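Side-chain contact in phosphotransferase system, HPr-related proteins (Thermoanaerobacter tengcongensis, PDB 3LE1), which probably serves as a general phosphocarrier of the phosphoenolpyruvate-dependent sugar phosphotransferase system, which phosphorylates sugars as they are taken up into the cell: residues S27-Q32 against E71-A76. Residues are numbered along the deposited sequence; the frame is centred on the assembly and turned at random.
Sequences SKFSSQ and EEAIKA. With CD (cadmium ion), chain C.
Phe29 lies flat on helix 70-82, its ring over Ala73. The protein has the HPr fold, an open-faced beta-sandwich of helices on a four-stranded antiparallel sheet. Here the loop between helix 16-26 and strand 32-37 meets helix 70-82. The tight part is a CH-pi contact. Ala73 CA sits 3.4 Å from the centroid of the Phe29 ring, 3° off the ring normal. Ala73 CB is shifted toward the root of the ring and touches Phe29 CG at 3.4 Å. One turn on, Ala76 CB meets the far end obliquely, 3.5 Å from Phe29 CZ. Phe29 CG is anti to the carbonyl carbon (chi1 -59°), which carries the ring out from the loop over the helix. With an alanine in place of Phe29, Ala73 is likely to lose its aromatic cover, and a gap would probably open between loop and helix. Asp69, just before the helix, accepts hydrogen bonds from Ser30 N and Ser31 OG and so ties down the same loop. Ile74, by contrast, packs on strands 2-7 and 60-66. The loose side is at Glu72, an exposed residue whose side-chain end leads away from the loop. Glu71 also points away and binds a cadmium ion through OE2 at 2.3 Å, with two waters on the metal. Glu72 instead offers its backbone to the ring: its O lies obliquely 3.6 Å from Phe29 CZ and accepts the helical hydrogen bond from Ala76 N.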
ATOM      1  N   SER A  27      -0.922  -6.618   6.307  1.00 17.52           N
ATOM      2  CA  SER A  27      -1.146  -7.208   7.619  1.00 18.88           C
ATOM      3  C   SER A  27      -0.440  -8.559   7.791  1.00 19.02           C
ATOM      4  O   SER A  27      -0.398  -9.101   8.884  1.00 20.06           O
ATOM      5  CB  SER A  27      -2.649  -7.337   7.902  1.00 21.65           C
ATOM      6  OG  SER A  27      -3.278  -6.059   7.988  1.00 21.93           O
ATOM      7  N   LYS A  28       0.110  -9.108   6.713  1.00 20.23           N
ATOM      8  CA  LYS A  28       0.893 -10.340   6.815  1.00 19.67           C
ATOM      9  C   LYS A  28       2.244 -10.117   7.496  1.00 17.88           C
ATOM     10  O   LYS A  28       2.885 -11.067   7.946  1.00 19.41           O
ATOM     11  CB  LYS A  28       1.124 -10.952   5.439  1.00 20.00           C
ATOM     12  CG  LYS A  28      -0.144 -11.342   4.724  1.00 22.78           C
ATOM     13  CD  LYS A  28       0.132 -12.408   3.689  1.00 23.54           C
ATOM     14  CE  LYS A  28       0.934 -11.861   2.538  1.00 23.38           C
ATOM     15  NZ  LYS A  28       0.699 -12.699   1.330  1.00 25.11           N
ATOM     16  N   PHE A  29       2.673  -8.861   7.574  1.00 15.51           N
ATOM     17  CA  PHE A  29       4.011  -8.536   8.068  1.00 14.17           C
ATOM     18  C   PHE A  29       4.012  -7.852   9.432  1.00 16.05           C
ATOM     19  O   PHE A  29       3.043  -7.184   9.807  1.00 18.44           O
ATOM     20  CB  PHE A  29       4.758  -7.691   7.024  1.00 11.35           C
ATOM     21  CG  PHE A  29       4.902  -8.379   5.692  1.00 10.01           C
ATOM     22  CD1 PHE A  29       5.994  -9.189   5.445  1.00 11.38           C
ATOM     23  CD2 PHE A  29       3.933  -8.243   4.705  1.00  9.64           C
ATOM     24  CE1 PHE A  29       6.136  -9.840   4.241  1.00 10.87           C
ATOM     25  CE2 PHE A  29       4.064  -8.898   3.483  1.00  9.57           C
ATOM     26  CZ  PHE A  29       5.170  -9.698   3.251  1.00 11.32           C
ATOM     27  N   SER A  30       5.095  -8.029  10.181  1.00 15.89           N
ATOM     28  CA  SER A  30       5.176  -7.480  11.539  1.00 19.23           C
ATOM     29  C   SER A  30       5.526  -5.999  11.570  1.00 19.51           C
ATOM     30  O   SER A  30       5.164  -5.283  12.497  1.00 19.65           O
ATOM     31  CB  SER A  30       6.197  -8.250  12.378  1.00 22.01           C
ATOM     32  OG  SER A  30       7.446  -8.314  11.718  1.00 23.55           O
ATOM     33  N   SER A  31       6.270  -5.553  10.566  1.00 17.70           N
ATOM     34  CA  SER A  31       6.647  -4.154  10.446  1.00 17.01           C
ATOM     35  C   SER A  31       5.454  -3.210  10.558  1.00 17.35           C
ATOM     36  O   SER A  31       4.335  -3.547  10.166  1.00 13.59           O
ATOM     37  CB  SER A  31       7.308  -3.909   9.094  1.00 14.58           C
ATOM     38  OG  SER A  31       8.607  -4.460   9.060  1.00 13.81           O
ATOM     39  N   GLN A  32       5.722  -2.005  11.045  1.00 19.94           N
ATOM     40  CA  GLN A  32       4.816  -0.897  10.840  1.00 21.82           C
ATOM     41  C   GLN A  32       4.942  -0.481   9.383  1.00 21.58           C
ATOM     42  O   GLN A  32       6.051  -0.372   8.860  1.00 22.23           O
ATOM     43  CB  GLN A  32       5.194   0.259  11.752  1.00 23.98           C
ATOM     44  CG  GLN A  32       4.714   0.074  13.165  1.00 26.13           C
ATOM     45  CD  GLN A  32       4.876   1.335  13.961  1.00 28.37           C
ATOM     46  OE1 GLN A  32       3.898   2.013  14.276  1.00 30.13           O
ATOM     47  NE2 GLN A  32       6.116   1.682  14.264  1.00 28.49           N
ATOM     48  N   GLU A  71      11.665  -4.927   4.445  1.00 15.02           N
ATOM     49  CA  GLU A  71      12.061  -4.982   3.043  1.00 15.65           C
ATOM     50  C   GLU A  71      11.086  -5.857   2.263  1.00 18.13           C
ATOM     51  O   GLU A  71      10.590  -5.465   1.185  1.00 18.18           O
ATOM     52  CB  GLU A  71      13.493  -5.492   2.897  1.00 14.55           C
ATOM     53  CG  GLU A  71      14.501  -4.580   3.596  1.00 16.63           C
ATOM     54  CD  GLU A  71      15.895  -5.169   3.642  1.00 20.98           C
ATOM     55  OE1 GLU A  71      16.072  -6.343   3.242  1.00 23.19           O
ATOM     56  OE2 GLU A  71      16.808  -4.448   4.096  1.00 21.40           O
ATOM     57  N   GLU A  72      10.760  -7.017   2.823  1.00 17.79           N
ATOM     58  CA  GLU A  72       9.892  -7.959   2.124  1.00 15.16           C
ATOM     59  C   GLU A  72       8.408  -7.591   2.232  1.00 13.93           C
ATOM     60  O   GLU A  72       7.616  -7.932   1.347  1.00 13.03           O
ATOM     61  CB  GLU A  72      10.165  -9.383   2.596  1.00 14.62           C
ATOM     62  CG  GLU A  72      11.479  -9.880   1.997  1.00 15.91           C
ATOM     63  CD  GLU A  72      12.138 -10.977   2.808  1.00 15.91           C
ATOM     64  OE1 GLU A  72      12.514 -10.729   3.983  1.00 11.10           O
ATOM     65  OE2 GLU A  72      12.307 -12.078   2.235  1.00 19.05           O
ATOM     66  N   ALA A  73       8.056  -6.859   3.281  1.00 15.40           N
ATOM     67  CA  ALA A  73       6.730  -6.278   3.395  1.00 16.53           C
ATOM     68  C   ALA A  73       6.519  -5.299   2.238  1.00 15.51           C
ATOM     69  O   ALA A  73       5.498  -5.361   1.523  1.00 16.28           O
ATOM     70  CB  ALA A  73       6.571  -5.570   4.731  1.00 15.48           C
ATOM     71  N   ILE A  74       7.490  -4.411   2.014  1.00 13.10           N
ATOM     72  CA  ILE A  74       7.361  -3.460   0.919  1.00 13.29           C
ATOM     73  C   ILE A  74       7.330  -4.208  -0.417  1.00 14.59           C
ATOM     74  O   ILE A  74       6.502  -3.922  -1.273  1.00 16.73           O
ATOM     75  CB  ILE A  74       8.481  -2.394   0.962  1.00 13.16           C
ATOM     76  CG1 ILE A  74       8.284  -1.479   2.187  1.00 11.66           C
ATOM     77  CG2 ILE A  74       8.505  -1.586  -0.327  1.00 14.68           C
ATOM     78  CD1 ILE A  74       6.956  -0.711   2.148  1.00 12.39           C
ATOM     79  N   LYS A  75       8.208  -5.194  -0.581  1.00 14.86           N
ATOM     80  CA  LYS A  75       8.248  -5.947  -1.829  1.00 17.32           C
ATOM     81  C   LYS A  75       6.904  -6.618  -2.119  1.00 17.06           C
ATOM     82  O   LYS A  75       6.428  -6.633  -3.262  1.00 18.20           O
ATOM     83  CB  LYS A  75       9.348  -6.997  -1.798  1.00 18.82           C
ATOM     84  CG  LYS A  75       9.327  -7.881  -3.021  1.00 21.79           C
ATOM     85  CD  LYS A  75      10.648  -8.547  -3.252  1.00 23.29           C
ATOM     86  N   ALA A  76       6.282  -7.160  -1.077  1.00 17.70           N
ATOM     87  CA  ALA A  76       5.002  -7.845  -1.241  1.00 16.77           C
ATOM     88  C   ALA A  76       3.924  -6.884  -1.752  1.00 15.14           C
ATOM     89  O   ALA A  76       3.072  -7.239  -2.582  1.00 14.80           O
ATOM     90  CB  ALA A  76       4.572  -8.470   0.071  1.00 16.48           C
TER
HETATM   91 CD    CD C  89      18.519  -5.874   4.584  1.00 56.60          CD
HETATM   92  O   HOH W   1      19.581  -6.919   2.752  1.00  9.27           O
HETATM   93  O   HOH W   2      19.788  -3.754   5.239  1.00 32.51           O